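Local coordinates for periplasmic binding protein (Veillonella parvula, PDB 4OVK), which probably binds a solute in the periplasm and delivers it to an ABC transporter, at residues Lys311-Tyr314 / Asn315-His319; Asn194-Val197 / Asn198-Met201. All coordinates share one frame; numbering follows the deposited sequence. Where two conformers were deposited one is given.

Contact 1: residues Lys311-Tyr314 / Asn315-His319; sequences KQFY and NTFYH
Phe313 and Phe317, one helical turn apart, meet edge-to-face: the CD2 edge of Phe317 stands over the centre of the Phe313 ring, 3.6 Å from CD2 of Phe317 to CE2 of Phe313, with the planes at 56°. Tyr314 and Tyr318 repeat the theme more steeply, at 78°, and here the CD2-CE2 edge of Tyr318 presses on the Tyr314 face, CD2 to CD2 of the two tyrosines being 3.5 Å. Phe313 links the pairs, since its own edge turns toward the face of Tyr318 in an offset edge-to-face contact with centroids 5.7 Å apart. A chi1 of -171° swings the Phe313 ring to where its CE1, at the ring edge, comes 3.4 Å from Tyr318 OH. The four form an aromatic cluster on the buried side of helix 306-318, with Phe313 and Phe317 packed on Leu156 of helix 150-170. Were Tyr314 replaced by an alanine, the CD2-CE2 edge of Tyr318 would probably lose the ring face it rests on, leaving a gap beneath it. Backbone bonds continue the helix: Phe317 N to Phe313 O is 2.9 Å, and Tyr318 N to Tyr314 O is 3.0 Å. Among polar side-chain ends, Tyr318 OH is hydrogen-bonded to Glu284, and Asn315 ND2 to Asn321 OD1.

Contact 2: residues Asn194-Val197 / Asn198-Met201; sequences NNSV and NQLM
With chi1 at 66°, Ser196 holds OG between its backbone N and carbonyl carbon, and from there the hydroxyl meets the backbone N-H of Gln199; Gln199 in turn sets CG beside its own backbone N (chi1 -70°) and bends at chi2, which carries its side-chain amide back toward Asn194. Gln199 N donates to Ser196 OG at 3.2 Å and, more weakly, to Ser196 O at 3.3 Å, so two oxygens of one residue share a single N-H. Ser196 is thus the N-cap of helix 197-204: this first-turn N-H has no helical carbonyl four residues back to bond, and the serine OG serves it instead, with Ser196 O a weak second acceptor. The same OG is also hydrogen-bonded to Gly193 O, and CG of Gln199 lies 3.5 Å from Ser196 OG. Farther out, the Gln199 side-chain amide lies against the backbone of Asn194, its OE1 3.5 Å from Asn194 CA; NE2 is held by the carbonyls of Ala192 and Ala211. One step into the helix, Met201 N bonds to Val197 O at 2.9 Å. Selenomethionine Met201 bends at chi3 to bring CE within 3.9 Å of that Val197 O, and its side chain also packs on Met289 and Met292 of helix 285-296.

In the fold
Contact 1 lies along the flank of one helix and contact 2 at the start of another. Contact 1 belongs to the last turns of helix 306-318, where one side is buried and aromatic while Gln312, Asn315 and Thr316 are exposed. Contact 2 begins helix 197-204 after strand 190-192; there the polar work is done by a capping hydroxyl, backbone N-H and carbonyl groups and a glutamine amide, with most of the touching residues buried. The two share no element, lie on opposite sides of the chain's centre and have nearest atoms about 14 Å apart. Side chains in contact 1 meet mainly through ring faces and edges, whereas in contact 2 hydrogen bonds predominate.

Contact 1: residues Lys311-Tyr314 / Asn315-His319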
loop_
_atom_site.group_PDB
_atom_site.type_symbol
_atom_site.label_atom_id
_atom_site.label_comp_id
_atom_site.label_asym_id
_atom_site.label_seq_id
_atom_site.Cartn_x
_atom_site.Cartn_y
_atom_site.Cartn_z
ATOM N N LYS A 311 14.669 -7.398 -3.885
ATOM C CA LYS A 311 15.733 -6.850 -4.723
ATOM C C LYS A 311 15.372 -6.920 -6.204
ATOM O O LYS A 311 15.586 -5.954 -6.948
ATOM C CB LYS A 311 17.055 -7.560 -4.484
ATOM C CG LYS A 311 17.631 -7.253 -3.111
ATOM C CD LYS A 311 18.769 -8.187 -2.750
ATOM C CE LYS A 311 20.001 -7.872 -3.562
ATOM N NZ LYS A 311 21.175 -8.584 -2.999
ATOM N N GLN A 312 14.829 -8.061 -6.622
ATOM C CA GLN A 312 14.434 -8.256 -8.014
ATOM C C GLN A 312 13.382 -7.232 -8.430
ATOM O O GLN A 312 13.501 -6.644 -9.509
ATOM C CB GLN A 312 13.906 -9.666 -8.243
ATOM C CG GLN A 312 13.443 -9.940 -9.660
ATOM C CD GLN A 312 12.741 -11.287 -9.776
ATOM O OE1 GLN A 312 11.604 -11.465 -9.321
ATOM N NE2 GLN A 312 13.412 -12.235 -10.386
ATOM N N PHE A 313 12.378 -7.034 -7.582
ATOM C CA PHE A 313 11.293 -6.085 -7.873
ATOM C C PHE A 313 11.844 -4.654 -8.049
ATOM O O PHE A 313 11.557 -3.991 -9.051
ATOM C CB PHE A 313 10.246 -6.128 -6.771
ATOM C CG PHE A 313 8.993 -5.351 -7.088
ATOM C CD1 PHE A 313 8.934 -3.977 -6.886
ATOM C CD2 PHE A 313 7.874 -5.999 -7.582
ATOM C CE1 PHE A 313 7.766 -3.271 -7.157
ATOM C CE2 PHE A 313 6.721 -5.298 -7.875
ATOM C CZ PHE A 313 6.676 -3.932 -7.675
ATOM N N TYR A 314 12.671 -4.200 -7.106
ATOM C CA TYR A 314 13.241 -2.839 -7.161
ATOM C C TYR A 314 14.148 -2.682 -8.381
ATOM O O TYR A 314 14.125 -1.666 -9.060
ATOM C CB TYR A 314 13.970 -2.488 -5.841
ATOM C CG TYR A 314 13.009 -1.951 -4.794
ATOM C CD1 TYR A 314 11.884 -2.683 -4.406
ATOM C CD2 TYR A 314 13.212 -0.718 -4.202
ATOM C CE1 TYR A 314 10.971 -2.178 -3.509
ATOM C CE2 TYR A 314 12.292 -0.190 -3.300
ATOM C CZ TYR A 314 11.182 -0.921 -2.948
ATOM O OH TYR A 314 10.257 -0.401 -2.071
ATOM N N ASN A 315 14.947 -3.704 -8.674
ATOM C CA ASN A 315 15.811 -3.660 -9.860
ATOM C C ASN A 315 14.999 -3.604 -11.163
ATOM O O ASN A 315 15.293 -2.799 -12.065
ATOM C CB ASN A 315 16.770 -4.866 -9.890
ATOM C CG ASN A 315 17.548 -4.934 -11.186
ATOM O OD1 ASN A 315 17.145 -5.600 -12.144
ATOM N ND2 ASN A 315 18.645 -4.197 -11.242
ATOM N N THR A 316 13.975 -4.444 -11.255
ATOM C CA THR A 316 13.204 -4.589 -12.507
ATOM C C THR A 316 12.365 -3.352 -12.790
ATOM O O THR A 316 12.385 -2.807 -13.910
ATOM C CB THR A 316 12.303 -5.836 -12.435
ATOM O OG1 THR A 316 13.123 -7.007 -12.361
ATOM C CG2 THR A 316 11.390 -5.958 -13.661
ATOM N N PHE A 317 11.658 -2.891 -11.780
ATOM C CA PHE A 317 10.665 -1.845 -11.980
ATOM C C PHE A 317 11.169 -0.427 -11.706
ATOM O O PHE A 317 10.717 0.532 -12.358
ATOM C CB PHE A 317 9.396 -2.178 -11.188
ATOM C CG PHE A 317 8.725 -3.434 -11.662
ATOM C CD1 PHE A 317 8.191 -3.511 -12.950
ATOM C CD2 PHE A 317 8.644 -4.544 -10.849
ATOM C CE1 PHE A 317 7.593 -4.671 -13.403
ATOM C CE2 PHE A 317 8.028 -5.704 -11.291
ATOM C CZ PHE A 317 7.493 -5.767 -12.568
ATOM N N TYR A 318 12.113 -0.280 -10.782
ATOM C CA TYR A 318 12.598 1.047 -10.396
ATOM C C TYR A 318 14.052 1.301 -10.836
ATOM O O TYR A 318 14.557 2.408 -10.660
ATOM C CB TYR A 318 12.527 1.246 -8.888
ATOM C CG TYR A 318 11.235 0.893 -8.192
ATOM C CD1 TYR A 318 10.002 1.021 -8.811
ATOM C CD2 TYR A 318 11.246 0.474 -6.873
ATOM C CE1 TYR A 318 8.826 0.716 -8.144
ATOM C CE2 TYR A 318 10.082 0.177 -6.197
ATOM C CZ TYR A 318 8.865 0.312 -6.833
ATOM O OH TYR A 318 7.701 0.014 -6.171
ATOM N N HIS A 319 14.728 0.288 -11.381
ATOM C CA HIS A 319 16.140 0.386 -11.746
ATOM C C HIS A 319 16.959 0.847 -10.565
ATOM O O HIS A 319 17.814 1.726 -10.692
ATOM C CB HIS A 319 16.368 1.317 -12.952
ATOM C CG HIS A 319 15.567 0.920 -14.141
ATOM N ND1 HIS A 319 15.834 -0.223 -14.858
ATOM C CD2 HIS A 319 14.456 1.461 -14.690
ATOM C CE1 HIS A 319 14.935 -0.354 -15.818
ATOM N NE2 HIS A 319 14.084 0.650 -15.729
#

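Contact 2: residues Asn194-Val197 / Asn198-Met201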
loop_
_atom_site.group_PDB
_atom_site.type_symbol
_atom_site.label_atom_id
_atom_site.label_comp_id
_atom_site.label_asym_id
_atom_site.label_seq_id
_atom_site.Cartn_x
_atom_site.Cartn_y
_atom_site.Cartn_z
ATOM N N ASN A 194 -13.379 -6.936 10.231
ATOM C CA ASN A 194 -13.678 -7.911 9.173
ATOM C C ASN A 194 -14.079 -7.318 7.811
ATOM O O ASN A 194 -14.328 -8.063 6.870
ATOM C CB ASN A 194 -14.697 -8.953 9.652
ATOM C CG ASN A 194 -16.056 -8.358 9.974
ATOM O OD1 ASN A 194 -16.540 -7.449 9.290
ATOM N ND2 ASN A 194 -16.689 -8.881 11.022
ATOM N N ASN A 195 -14.124 -5.990 7.697
ATOM C CA ASN A 195 -14.255 -5.346 6.388
ATOM C C ASN A 195 -12.912 -4.890 5.816
ATOM O O ASN A 195 -12.873 -4.362 4.713
ATOM C CB ASN A 195 -15.219 -4.163 6.461
ATOM C CG ASN A 195 -16.607 -4.573 6.901
ATOM O OD1 ASN A 195 -17.120 -4.096 7.912
ATOM N ND2 ASN A 195 -17.218 -5.470 6.149
ATOM N N SER A 196 -11.817 -5.105 6.545
ATOM C CA SER A 196 -10.492 -4.671 6.074
ATOM C C SER A 196 -9.864 -5.671 5.119
ATOM O O SER A 196 -10.062 -6.884 5.240
ATOM C CB SER A 196 -9.535 -4.468 7.248
ATOM O OG SER A 196 -9.260 -5.700 7.887
ATOM N N VAL A 197 -9.080 -5.152 4.180
ATOM C CA VAL A 197 -8.225 -5.993 3.346
ATOM C C VAL A 197 -7.208 -6.760 4.199
ATOM O O VAL A 197 -6.793 -7.864 3.838
ATOM C CB VAL A 197 -7.485 -5.167 2.273
ATOM C CG1 VAL A 197 -6.520 -4.166 2.911
ATOM C CG2 VAL A 197 -6.768 -6.087 1.288
ATOM N N ASN A 198 -6.822 -6.188 5.334
ATOM C CA ASN A 198 -5.874 -6.859 6.236
ATOM C C ASN A 198 -6.384 -8.232 6.705
ATOM O O ASN A 198 -5.608 -9.178 6.830
ATOM C CB ASN A 198 -5.556 -5.981 7.456
ATOM C CG ASN A 198 -5.162 -4.570 7.075
ATOM O OD1 ASN A 198 -6.011 -3.748 6.710
ATOM N ND2 ASN A 198 -3.882 -4.281 7.145
ATOM N N GLN A 199 -7.687 -8.350 6.959
ATOM C CA GLN A 199 -8.241 -9.652 7.364
ATOM C C GLN A 199 -8.253 -10.642 6.195
ATOM O O GLN A 199 -7.986 -11.830 6.390
ATOM C CB GLN A 199 -9.615 -9.513 8.018
ATOM C CG GLN A 199 -9.521 -8.863 9.397
ATOM C CD GLN A 199 -10.568 -9.330 10.400
ATOM O OE1 GLN A 199 -11.338 -10.276 10.159
ATOM N NE2 GLN A 199 -10.600 -8.654 11.550
ATOM N N LEU A 200 -8.518 -10.144 4.987
ATOM C CA LEU A 200 -8.404 -10.969 3.784
ATOM C C LEU A 200 -6.970 -11.473 3.633
ATOM O O LEU A 200 -6.758 -12.630 3.295
ATOM C CB LEU A 200 -8.808 -10.202 2.514
ATOM C CG LEU A 200 -10.249 -9.699 2.412
ATOM C CD1 LEU A 200 -10.432 -8.970 1.086
ATOM C CD2 LEU A 200 -11.260 -10.828 2.562
HETATM N N MSE A 201 -5.992 -10.604 3.891
HETATM C CA MSE A 201 -4.569 -10.976 3.741
HETATM C C MSE A 201 -4.186 -12.000 4.800
HETATM O O MSE A 201 -3.470 -12.968 4.518
HETATM C CB MSE A 201 -3.651 -9.736 3.761
HETATM C CG MSE A 201 -3.728 -8.989 2.423
HETATM SE SE MSE A 201 -2.260 -7.681 2.247
HETATM C CE MSE A 201 -3.091 -6.648 3.700
#